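Local coordinates for protein putative N-acetylmuramoyl-L-alanine amidase,autolysin cwp6 (Peptoclostridium difficile, PDB 5J72) that probably cleaves the amide bond between N-acetylmuramic acid and L-alanine in peptidoglycan as a zinc-dependent autolysin, and carries CWB2 modules that fix it to the cell wall, at residues E413-I418 with S429-L434; L392-T397 with A401-N406; L367-K370 with D376-T379; N64-Y69 with V106-I111. One frame throughout, in Å; residues are numbered along the deposited sequence.

Contact 1: residues E413-I418 with S429-L434. With NA (sodium ion), chain E.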
loop_
_atom_site.group_PDB
_atom_site.type_symbol
_atom_site.label_atom_id
_atom_site.label_comp_id
_atom_site.label_asym_id
_atom_site.label_seq_id
_atom_site.Cartn_x
_atom_site.Cartn_y
_atom_site.Cartn_z
ATOM N N GLU A 413 1.467 5.950 -13.080
ATOM C CA GLU A 413 1.555 7.250 -13.803
ATOM C C GLU A 413 1.786 8.395 -12.888
ATOM O O GLU A 413 2.596 9.258 -13.190
ATOM C CB GLU A 413 0.258 7.474 -14.579
ATOM C CG GLU A 413 0.092 6.375 -15.592
ATOM C CD GLU A 413 -1.282 6.389 -16.269
ATOM O OE1 GLU A 413 -2.154 7.156 -15.857
ATOM O OE2 GLU A 413 -1.468 5.620 -17.223
ATOM N N THR A 414 1.107 8.424 -11.732
ATOM C CA THR A 414 1.232 9.503 -10.778
ATOM C C THR A 414 1.406 8.958 -9.358
ATOM O O THR A 414 0.714 7.984 -9.001
ATOM C CB THR A 414 -0.076 10.353 -10.779
ATOM O OG1 THR A 414 -0.330 10.774 -12.136
ATOM C CG2 THR A 414 0.003 11.567 -9.863
ATOM N N VAL A 415 2.234 9.604 -8.570
ATOM C CA VAL A 415 2.434 9.173 -7.212
ATOM C C VAL A 415 1.881 10.267 -6.361
ATOM O O VAL A 415 2.242 11.441 -6.521
ATOM C CB VAL A 415 3.947 8.960 -6.907
ATOM C CG1 VAL A 415 4.158 8.718 -5.399
ATOM C CG2 VAL A 415 4.498 7.818 -7.724
ATOM N N TYR A 416 0.955 9.938 -5.445
ATOM C CA TYR A 416 0.456 10.948 -4.567
ATOM C C TYR A 416 1.075 10.796 -3.225
ATOM O O TYR A 416 1.010 9.694 -2.665
ATOM C CB TYR A 416 -1.065 10.816 -4.363
ATOM C CG TYR A 416 -1.851 11.114 -5.618
ATOM C CD1 TYR A 416 -2.501 12.320 -5.779
ATOM C CD2 TYR A 416 -1.972 10.165 -6.626
ATOM C CE1 TYR A 416 -3.276 12.582 -6.939
ATOM C CE2 TYR A 416 -2.735 10.416 -7.768
ATOM C CZ TYR A 416 -3.380 11.623 -7.911
ATOM O OH TYR A 416 -4.128 11.798 -9.075
ATOM N N GLN A 417 1.647 11.832 -2.686
ATOM C CA GLN A 417 2.233 11.759 -1.348
ATOM C C GLN A 417 1.218 12.302 -0.354
ATOM O O GLN A 417 0.837 13.474 -0.372
ATOM C CB GLN A 417 3.519 12.602 -1.295
ATOM C CG GLN A 417 4.055 12.782 0.102
ATOM C CD GLN A 417 5.384 13.579 0.021
ATOM O OE1 GLN A 417 5.816 13.952 -1.062
ATOM N NE2 GLN A 417 6.046 13.814 1.170
ATOM N N ILE A 418 0.759 11.440 0.538
ATOM C CA ILE A 418 -0.245 11.815 1.531
ATOM C C ILE A 418 0.354 12.261 2.833
ATOM O O ILE A 418 1.132 11.528 3.447
ATOM C CB ILE A 418 -1.161 10.581 1.815
ATOM C CG1 ILE A 418 -1.690 9.973 0.490
ATOM C CG2 ILE A 418 -2.311 10.998 2.758
ATOM C CD1 ILE A 418 -2.520 10.991 -0.363
ATOM N N SER A 429 12.458 7.896 -3.881
ATOM C CA SER A 429 12.881 6.533 -4.222
ATOM C C SER A 429 11.712 5.782 -4.818
ATOM O O SER A 429 11.826 5.071 -5.814
ATOM C CB SER A 429 13.352 5.782 -2.955
ATOM O OG SER A 429 13.581 4.427 -3.263
ATOM N N ILE A 430 10.536 5.910 -4.154
ATOM C CA ILE A 430 9.356 5.214 -4.667
ATOM C C ILE A 430 8.946 5.734 -6.077
ATOM O O ILE A 430 8.619 4.943 -6.974
ATOM C CB ILE A 430 8.203 5.438 -3.653
ATOM C CG1 ILE A 430 8.481 4.547 -2.398
ATOM C CG2 ILE A 430 6.848 4.979 -4.310
ATOM C CD1 ILE A 430 7.654 5.003 -1.173
ATOM N N ALA A 431 8.937 7.056 -6.221
ATOM C CA ALA A 431 8.571 7.699 -7.514
ATOM C C ALA A 431 9.586 7.267 -8.618
ATOM O O ALA A 431 9.171 7.021 -9.755
ATOM C CB ALA A 431 8.534 9.203 -7.310
ATOM N N SER A 432 10.915 7.087 -8.264
ATOM C CA SER A 432 11.887 6.597 -9.310
ATOM C C SER A 432 11.599 5.177 -9.694
ATOM O O SER A 432 11.520 4.853 -10.875
ATOM C CB SER A 432 13.327 6.713 -8.789
ATOM O OG SER A 432 13.548 8.026 -8.312
ATOM N N SER A 433 11.378 4.252 -8.673
ATOM C CA SER A 433 11.054 2.875 -9.093
ATOM C C SER A 433 9.858 2.769 -9.929
ATOM O O SER A 433 9.733 1.853 -10.793
ATOM C CB SER A 433 10.806 1.966 -7.863
ATOM O OG SER A 433 11.849 2.114 -6.901
ATOM N N LEU A 434 8.869 3.658 -9.661
ATOM C CA LEU A 434 7.604 3.494 -10.389
ATOM C C LEU A 434 7.604 4.177 -11.784
ATOM O O LEU A 434 6.559 4.217 -12.449
ATOM C CB LEU A 434 6.415 4.059 -9.493
ATOM C CG LEU A 434 6.061 3.065 -8.336
ATOM C CD1 LEU A 434 5.097 3.806 -7.333
ATOM C CD2 LEU A 434 5.412 1.800 -8.988
HETATM NA NA NA E . 9.104 -0.068 -11.320
#

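Contact 2: residues L392-T397 with A401-N406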
loop_
_atom_site.group_PDB
_atom_site.type_symbol
_atom_site.label_atom_id
_atom_site.label_comp_id
_atom_site.label_asym_id
_atom_site.label_seq_id
_atom_site.Cartn_x
_atom_site.Cartn_y
_atom_site.Cartn_z
ATOM N N LEU A 392 0.046 2.610 -0.695
ATOM C CA LEU A 392 1.270 1.977 -0.201
ATOM C C LEU A 392 1.599 2.625 1.103
ATOM O O LEU A 392 1.545 3.854 1.186
ATOM C CB LEU A 392 2.387 2.260 -1.207
ATOM C CG LEU A 392 3.696 1.516 -0.843
ATOM C CD1 LEU A 392 4.344 1.065 -2.113
ATOM C CD2 LEU A 392 4.577 2.503 -0.037
ATOM N N ILE A 393 1.929 1.834 2.166
ATOM C CA ILE A 393 2.317 2.476 3.403
ATOM C C ILE A 393 3.801 2.128 3.700
ATOM O O ILE A 393 4.227 1.021 3.398
ATOM C CB ILE A 393 1.445 2.055 4.621
ATOM C CG1 ILE A 393 1.418 0.518 4.804
ATOM C CG2 ILE A 393 -0.027 2.593 4.374
ATOM C CD1 ILE A 393 0.688 0.089 6.150
ATOM N N THR A 394 4.530 3.058 4.292
ATOM C CA THR A 394 5.939 2.791 4.578
ATOM C C THR A 394 6.310 3.782 5.624
ATOM O O THR A 394 5.663 4.817 5.795
ATOM C CB THR A 394 6.774 2.918 3.292
ATOM O OG1 THR A 394 8.059 2.306 3.509
ATOM C CG2 THR A 394 6.957 4.392 2.843
ATOM N N PRO A 395 7.362 3.481 6.413
ATOM C CA PRO A 395 7.711 4.471 7.434
ATOM C C PRO A 395 8.231 5.782 6.832
ATOM O O PRO A 395 8.641 5.827 5.686
ATOM C CB PRO A 395 8.809 3.726 8.276
ATOM C CG PRO A 395 8.497 2.281 8.065
ATOM C CD PRO A 395 8.134 2.235 6.578
ATOM N N LYS A 396 8.285 6.816 7.650
ATOM C CA LYS A 396 8.724 8.138 7.164
ATOM C C LYS A 396 10.164 8.152 6.672
ATOM O O LYS A 396 10.478 8.895 5.761
ATOM C CB LYS A 396 8.643 9.164 8.307
ATOM C CG LYS A 396 7.283 9.363 8.891
ATOM C CD LYS A 396 7.391 10.488 9.913
ATOM C CE LYS A 396 7.366 9.946 11.303
ATOM N NZ LYS A 396 6.236 10.527 12.066
ATOM N N THR A 397 11.049 7.310 7.268
ATOM C CA THR A 397 12.468 7.397 6.910
ATOM C C THR A 397 13.006 6.317 6.008
ATOM O O THR A 397 14.174 6.407 5.662
ATOM C CB THR A 397 13.313 7.469 8.218
ATOM O OG1 THR A 397 13.180 6.197 8.865
ATOM C CG2 THR A 397 12.830 8.573 9.197
ATOM N N ALA A 401 11.568 -2.933 2.856
ATOM C CA ALA A 401 12.108 -3.952 1.946
ATOM C C ALA A 401 11.050 -4.823 1.332
ATOM O O ALA A 401 11.214 -5.363 0.243
ATOM C CB ALA A 401 13.105 -4.861 2.744
ATOM N N TYR A 402 9.903 -4.960 2.006
ATOM C CA TYR A 402 8.846 -5.836 1.443
ATOM C C TYR A 402 8.235 -5.222 0.148
ATOM O O TYR A 402 7.615 -5.955 -0.623
ATOM C CB TYR A 402 7.734 -6.007 2.490
ATOM C CG TYR A 402 8.220 -6.797 3.688
ATOM C CD1 TYR A 402 8.518 -8.152 3.582
ATOM C CD2 TYR A 402 8.394 -6.191 4.912
ATOM C CE1 TYR A 402 8.981 -8.885 4.681
ATOM C CE2 TYR A 402 8.873 -6.900 6.016
ATOM C CZ TYR A 402 9.167 -8.243 5.889
ATOM O OH TYR A 402 9.670 -8.918 6.999
ATOM N N HIS A 403 8.429 -3.916 -0.066
ATOM C CA HIS A 403 7.917 -3.252 -1.296
ATOM C C HIS A 403 8.857 -3.395 -2.470
ATOM O O HIS A 403 8.482 -3.072 -3.590
ATOM C CB HIS A 403 7.723 -1.723 -1.048
ATOM C CG HIS A 403 6.659 -1.442 -0.041
ATOM N ND1 HIS A 403 5.455 -2.142 -0.037
ATOM C CD2 HIS A 403 6.628 -0.608 1.019
ATOM C CE1 HIS A 403 4.742 -1.720 1.007
ATOM N NE2 HIS A 403 5.422 -0.791 1.655
ATOM N N SER A 404 10.082 -3.948 -2.249
ATOM C CA SER A 404 11.050 -3.936 -3.349
ATOM C C SER A 404 10.599 -4.524 -4.611
ATOM O O SER A 404 10.803 -3.923 -5.667
ATOM C CB SER A 404 12.336 -4.672 -2.940
ATOM O OG SER A 404 12.863 -4.036 -1.804
ATOM N N THR A 405 10.032 -5.701 -4.573
ATOM C CA THR A 405 9.607 -6.346 -5.815
ATOM C C THR A 405 8.480 -5.614 -6.574
ATOM O O THR A 405 8.547 -5.436 -7.791
ATOM C CB THR A 405 9.140 -7.769 -5.502
ATOM O OG1 THR A 405 10.125 -8.379 -4.650
ATOM C CG2 THR A 405 8.972 -8.607 -6.725
ATOM N N ASN A 406 7.400 -5.253 -5.855
ATOM C CA ASN A 406 6.302 -4.528 -6.487
ATOM C C ASN A 406 6.850 -3.195 -7.072
ATOM O O ASN A 406 6.502 -2.861 -8.184
ATOM C CB ASN A 406 5.257 -4.149 -5.401
ATOM C CG ASN A 406 4.411 -5.350 -4.946
ATOM O OD1 ASN A 406 4.356 -6.383 -5.637
ATOM N ND2 ASN A 406 3.740 -5.302 -3.803
#

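Contact 3: residues L367-K370 with D376-T379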
loop_
_atom_site.group_PDB
_atom_site.type_symbol
_atom_site.label_atom_id
_atom_site.label_comp_id
_atom_site.label_asym_id
_atom_site.label_seq_id
_atom_site.Cartn_x
_atom_site.Cartn_y
_atom_site.Cartn_z
ATOM N N LEU A 367 -0.801 5.801 -4.155
ATOM C CA LEU A 367 -0.906 6.813 -3.106
ATOM C C LEU A 367 -0.016 6.367 -1.966
ATOM O O LEU A 367 -0.186 5.248 -1.482
ATOM C CB LEU A 367 -2.396 6.961 -2.600
ATOM C CG LEU A 367 -3.362 7.724 -3.588
ATOM C CD1 LEU A 367 -3.799 6.721 -4.693
ATOM C CD2 LEU A 367 -4.614 8.269 -2.874
ATOM N N VAL A 368 0.857 7.256 -1.453
ATOM C CA VAL A 368 1.824 6.808 -0.437
ATOM C C VAL A 368 1.609 7.492 0.878
ATOM O O VAL A 368 1.708 8.706 0.951
ATOM C CB VAL A 368 3.271 7.131 -0.942
ATOM C CG1 VAL A 368 4.304 6.708 0.149
ATOM C CG2 VAL A 368 3.529 6.391 -2.246
ATOM N N ALA A 369 1.294 6.708 1.938
ATOM C CA ALA A 369 1.042 7.240 3.250
ATOM C C ALA A 369 2.058 6.651 4.269
ATOM O O ALA A 369 2.626 5.576 4.060
ATOM C CB ALA A 369 -0.369 6.822 3.715
ATOM N N LYS A 370 2.271 7.388 5.350
ATOM C CA LYS A 370 3.144 6.960 6.422
ATOM C C LYS A 370 2.516 5.783 7.099
ATOM O O LYS A 370 1.317 5.831 7.356
ATOM C CB LYS A 370 3.277 8.115 7.418
ATOM C CG LYS A 370 4.088 9.283 6.837
ATOM C CD LYS A 370 4.169 10.504 7.826
ATOM C CE LYS A 370 2.829 11.174 8.018
ATOM N NZ LYS A 370 2.822 12.114 9.175
ATOM N N ASP A 376 -4.214 8.907 8.027
ATOM C CA ASP A 376 -3.943 9.427 6.677
ATOM C C ASP A 376 -4.381 8.407 5.637
ATOM O O ASP A 376 -4.777 8.801 4.538
ATOM C CB ASP A 376 -2.455 9.756 6.506
ATOM C CG ASP A 376 -2.067 11.118 7.118
ATOM O OD1 ASP A 376 -2.985 11.863 7.584
ATOM O OD2 ASP A 376 -0.861 11.434 7.149
ATOM N N SER A 377 -4.259 7.090 5.946
ATOM C CA SER A 377 -4.676 6.084 4.945
ATOM C C SER A 377 -6.204 6.060 4.891
ATOM O O SER A 377 -6.786 5.767 3.856
ATOM C CB SER A 377 -4.156 4.699 5.322
ATOM O OG SER A 377 -2.749 4.704 5.122
ATOM N N ILE A 378 -6.861 6.338 6.029
ATOM C CA ILE A 378 -8.339 6.365 6.014
ATOM C C ILE A 378 -8.826 7.545 5.141
ATOM O O ILE A 378 -9.669 7.351 4.289
ATOM C CB ILE A 378 -8.880 6.584 7.467
ATOM C CG1 ILE A 378 -8.692 5.314 8.287
ATOM C CG2 ILE A 378 -10.384 6.861 7.429
ATOM C CD1 ILE A 378 -9.017 5.589 9.745
ATOM N N THR A 379 -8.250 8.746 5.339
ATOM C CA THR A 379 -8.763 9.863 4.524
ATOM C C THR A 379 -8.319 9.725 3.059
ATOM O O THR A 379 -9.000 10.206 2.175
ATOM C CB THR A 379 -8.347 11.196 5.119
ATOM O OG1 THR A 379 -6.898 11.207 5.221
ATOM C CG2 THR A 379 -8.997 11.403 6.491
HETATM O O HOH W 1 0.759 9.861 5.586
HETATM O O HOH W 2 -1.369 5.865 7.239
HETATM O O HOH W 3 0.116 13.097 9.318
#

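Contact 4: residues N64-Y69 with V106-I111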
loop_
_atom_site.group_PDB
_atom_site.type_symbol
_atom_site.label_atom_id
_atom_site.label_comp_id
_atom_site.label_asym_id
_atom_site.label_seq_id
_atom_site.Cartn_x
_atom_site.Cartn_y
_atom_site.Cartn_z
ATOM N N ASN A 64 -4.120 11.820 -24.752
ATOM C CA ASN A 64 -3.121 11.385 -25.713
ATOM C C ASN A 64 -2.574 12.540 -26.544
ATOM O O ASN A 64 -2.138 12.295 -27.664
ATOM C CB ASN A 64 -3.747 10.360 -26.672
ATOM C CG ASN A 64 -4.071 9.017 -26.084
ATOM O OD1 ASN A 64 -4.850 8.263 -26.705
ATOM N ND2 ASN A 64 -3.538 8.629 -24.909
ATOM N N LYS A 65 -2.557 13.707 -26.046
ATOM C CA LYS A 65 -1.982 14.864 -26.760
ATOM C C LYS A 65 -0.899 15.478 -25.883
ATOM O O LYS A 65 -1.077 15.601 -24.673
ATOM C CB LYS A 65 -3.072 15.935 -27.047
ATOM C CG LYS A 65 -4.252 15.459 -27.937
ATOM C CD LYS A 65 -3.872 15.194 -29.364
ATOM C CE LYS A 65 -3.554 16.462 -30.141
ATOM N NZ LYS A 65 -4.760 17.338 -30.333
ATOM N N ASP A 66 0.241 15.872 -26.481
ATOM C CA ASP A 66 1.349 16.447 -25.733
ATOM C C ASP A 66 1.429 17.937 -26.050
ATOM O O ASP A 66 1.848 18.324 -27.131
ATOM C CB ASP A 66 2.636 15.702 -26.097
ATOM C CG ASP A 66 3.567 15.543 -24.914
ATOM O OD1 ASP A 66 3.257 16.066 -23.829
ATOM O OD2 ASP A 66 4.622 14.950 -25.082
ATOM N N PRO A 67 1.061 18.820 -25.120
ATOM C CA PRO A 67 1.077 20.258 -25.389
ATOM C C PRO A 67 2.456 20.897 -25.507
ATOM O O PRO A 67 3.353 20.594 -24.741
ATOM C CB PRO A 67 0.214 20.812 -24.235
ATOM C CG PRO A 67 0.593 19.872 -23.079
ATOM C CD PRO A 67 0.577 18.520 -23.741
ATOM N N GLU A 68 2.590 21.795 -26.498
ATOM C CA GLU A 68 3.872 22.491 -26.731
ATOM C C GLU A 68 4.156 23.508 -25.635
ATOM O O GLU A 68 5.325 23.820 -25.346
ATOM C CB GLU A 68 3.841 23.250 -28.080
ATOM C CG GLU A 68 3.681 22.273 -29.256
ATOM C CD GLU A 68 4.902 21.378 -29.476
ATOM O OE1 GLU A 68 5.982 21.591 -28.889
ATOM O OE2 GLU A 68 4.788 20.430 -30.278
ATOM N N TYR A 69 3.073 24.020 -25.014
ATOM C CA TYR A 69 3.271 25.044 -23.982
ATOM C C TYR A 69 2.065 24.960 -23.058
ATOM O O TYR A 69 0.941 24.719 -23.555
ATOM C CB TYR A 69 3.322 26.461 -24.662
ATOM C CG TYR A 69 3.414 27.640 -23.710
ATOM C CD1 TYR A 69 4.427 27.726 -22.770
ATOM C CD2 TYR A 69 2.474 28.688 -23.767
ATOM C CE1 TYR A 69 4.511 28.806 -21.899
ATOM C CE2 TYR A 69 2.567 29.774 -22.911
ATOM C CZ TYR A 69 3.577 29.821 -21.981
ATOM O OH TYR A 69 3.644 30.882 -21.119
ATOM N N VAL A 106 -7.439 20.004 -15.543
ATOM C CA VAL A 106 -6.685 18.767 -15.319
ATOM C C VAL A 106 -5.253 19.030 -15.664
ATOM O O VAL A 106 -5.007 19.553 -16.772
ATOM C CB VAL A 106 -7.303 17.641 -16.199
ATOM C CG1 VAL A 106 -6.386 16.418 -16.198
ATOM C CG2 VAL A 106 -8.706 17.290 -15.661
ATOM N N THR A 107 -4.315 18.753 -14.729
ATOM C CA THR A 107 -2.907 19.025 -14.976
ATOM C C THR A 107 -2.217 17.787 -15.537
ATOM O O THR A 107 -2.307 16.679 -14.959
ATOM C CB THR A 107 -2.247 19.477 -13.654
ATOM O OG1 THR A 107 -2.954 20.612 -13.184
ATOM C CG2 THR A 107 -0.787 19.845 -13.855
ATOM N N GLN A 108 -1.517 17.962 -16.659
ATOM C CA GLN A 108 -0.773 16.860 -17.287
ATOM C C GLN A 108 0.686 17.043 -16.956
ATOM O O GLN A 108 1.379 17.930 -17.482
ATOM C CB GLN A 108 -0.995 16.863 -18.815
ATOM C CG GLN A 108 -0.286 15.699 -19.516
ATOM C CD GLN A 108 -0.836 15.574 -20.926
ATOM O OE1 GLN A 108 -2.037 15.650 -21.150
ATOM N NE2 GLN A 108 0.048 15.293 -21.913
ATOM N N GLU A 109 1.206 16.193 -16.070
ATOM C CA GLU A 109 2.611 16.291 -15.659
ATOM C C GLU A 109 3.429 15.308 -16.490
ATOM O O GLU A 109 2.883 14.556 -17.295
ATOM C CB GLU A 109 2.740 15.850 -14.198
ATOM C CG GLU A 109 1.763 16.545 -13.294
ATOM C CD GLU A 109 2.315 17.895 -12.803
ATOM O OE1 GLU A 109 1.724 18.463 -11.872
ATOM O OE2 GLU A 109 3.312 18.376 -13.345
ATOM N N PHE A 110 4.743 15.301 -16.290
ATOM C CA PHE A 110 5.589 14.359 -17.012
ATOM C C PHE A 110 6.711 13.827 -16.132
ATOM O O PHE A 110 7.021 14.438 -15.114
ATOM C CB PHE A 110 6.157 14.987 -18.316
ATOM C CG PHE A 110 7.074 16.159 -18.079
ATOM C CD1 PHE A 110 6.583 17.449 -18.077
ATOM C CD2 PHE A 110 8.437 15.965 -17.881
ATOM C CE1 PHE A 110 7.421 18.529 -17.859
ATOM C CE2 PHE A 110 9.282 17.043 -17.657
ATOM C CZ PHE A 110 8.768 18.322 -17.643
ATOM N N ILE A 111 7.277 12.693 -16.499
ATOM C CA ILE A 111 8.388 12.056 -15.731
ATOM C C ILE A 111 9.557 13.000 -15.685
ATOM O O ILE A 111 9.979 13.476 -16.756
ATOM C CB ILE A 111 8.748 10.755 -16.473
ATOM C CG1 ILE A 111 7.680 9.693 -16.132
ATOM C CG2 ILE A 111 10.168 10.280 -16.044
ATOM C CD1 ILE A 111 7.681 8.541 -17.214
HETATM O O HOH W 4 -3.679 14.906 -23.547
HETATM O O HOH W 5 2.973 15.427 -21.209
#

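Contact 1: residues E413-I418 with S429-L434
Val-415 meets helix 424-433 through one methyl. Its CG2 lies 4.1 Å from Leu-434 CD1 and 4.3 Å from Ala-431 CB, so a single branch of the valine fits between a residue near the end of the helix and one just past it. The torsion explains the choice: chi1 of 171° sets CG1 anti to the backbone N and leaves CG2 opposite the carbonyl carbon, facing the helix. The valine and Leu-434 side chains cross at about a right angle. The backbones come near here too, Val-415 CA and Ala-431 CA being 6.3 Å apart, a spacing that the small alanine permits.

Polar bonds run within the helix and not across the contact. Leu-434 N still donates to Ile-430 O at 3.0 Å, although Leu-434 is the first residue to leave helical geometry. On the strand, Val-415 pairs through its backbone with Pro-131 and Lys-133, while Thr-414 and Tyr-416 pair with Met-366.

Metal binding belongs to the helix end. Ser-433 O sits 2.1 Å from the sodium ion, which the carbonyl oxygens of Leu-407, Ser-408, Lys-410 and Lys-436 also bind.

Strand 411-418 of the third CWB2 repeat is thus covered by the helix that follows it through buried hydrocarbon alone, without directional bonds, whereas the sodium ion ties the last turn to the segment leading into the strand.

Contact 2: residues L392-T397 with A401-N406
His-403 NE2 donates to Ile-393 O across 2.8 Å, the one hydrogen bond joining the two segments. It is moderately bent, 155° at the hydrogen, and the donor lies tilted 27° from the carbonyl plane. Since NE2 carries this proton, the imidazole is tied to the backbone of strand 391-394.

The same ring has Leu-392 over one face. Leu-392 CG stands 3.9 Å from the centroid of the His-403 ring and almost on its normal, a CH-pi contact; CD1 reaches toward the ND1 and CG side, CD2 toward NE2 and CD2. Leu-392 places its CG anti to the backbone N, chi1 -174°, and the two side chains approach from opposite directions. In this CWB2 module strand 391-394, which pairs in parallel with strand 362-370, runs out here and the chain turns back into helix 404-409.

At the ring edge Thr-394 OG1 lies 4.1 Å from His-403 CD2, a contact without a polar bond. That hydroxyl is engaged by the turn itself, with Tyr-398 O and Ser-400 N as its partners. Asn-350 of helix 346-357 also packs on His-403, and its OD1 accepts from the backbone N of Ile-393.

Contact 3: residues L367-K370 with D376-T379
Ala-369 CB presses on the hydroxyl of Ser-377, 3.5 Å from OG, where the strand and the helix come nearest. Ala-369 CA and Ser-377 CA are 6.1 Å apart, and both residues are small. Ser-377 has OG opposite its carbonyl carbon, beside the backbone N (chi1 -71°), which leaves the oxygen over the alanine methyl and within reach of a water.

Water carries the polar traffic. One molecule donates to Lys-370 O and accepts from Ser-377 OG at 2.8 Å. A second accepts from Lys-370 N and donates to Asp-376 OD2 at 2.7 Å. A third joins Lys-370 NZ to that same carboxylate oxygen, so OD2 receives two water hydrogens. The lysine chain, bent at chi3, crosses the aspartate obliquely and brings CE to 3.8 Å from OD2. NZ stays 4.3 Å from Asp-376 OD2, beyond a salt bridge, and bonds instead to Asp-420 O; the opposite charges would still probably favour each other.

Strand 362-370, helix 375-387 and strand 391-394 form a beta-alpha-beta unit of the CWB2 module, and this contact lies where strand 362-370 ends and helix 375-387 makes its first turn. Ser-377 also packs on Ile-391 and Ile-393 of strand 391-394, which runs parallel to 362-370, Asp-376 on Ile-418 of strand 411-418, while Thr-143 of helix 140-151 packs against Asp-376.

Contact 4: residues N64-Y69 with V106-I111
Gln-108 reaches out of strand 106-113 to the loop 64-69 and makes all the contacts across this pair. It follows Val-106 and Thr-107, whose backbones are occupied with neighbouring strands: Val-106 pairs with Trp-73, Thr-107 with Lys-10 and Val-12. At Gln-108 the side chain leaves with CG anti to the backbone N, chi1 -178°, and continues extended, so the amide is carried straight to the loop. NE2 donates to Lys-65 O at 3.0 Å with an angle of 158° at the hydrogen, and the acceptor lies in the amide plane. The same nitrogen has Pro-67 CD 3.7 Å away and gives a bond to a water, which in turn donates to Asp-66 OD1 at 2.7 Å. The Asp-66 carboxylate is nearly parallel to the amide, their planes 22° apart.

The other end of the amide is gripped as well. OE1 accepts from Trp-73 NE1 and from a second water, 3.0 Å away, that itself accepts from Lys-65 N. With both ends of the amide held, its rotation is fixed. Further on, Glu-109 continues the backbone pairing with Val-12 and packs on Pro-131.

In the N-terminal beta domain, then, a strand side chain bonds directly and through waters to the loop joining strands 56-63 and 72-82, chiefly to its backbone.

In the fold
Contacts 1, 2 and 3 are buried and gather around neighbouring parallel strands of the CWB2 region, whereas contact 4 is partly buried in the N-terminal domain, its centre about 27 Å from the centre of the chain. Contacts 2 and 3 share a strand pair: Leu-392 N lies 2.8 Å from Leu-367 O. Contacts 1 and 3 are joined likewise between strands 411-418 and 362-370, and Ile-430 packs on Leu-392 and Thr-394 to link contact 1 to contact 2. Chemistry shifts with place: apolar packing beside a sodium-bound helix end in contact 1, an imidazole bond with CH-pi packing in contact 2, water bridges at a strand end in contact 3, and an amide with waters in contact 4.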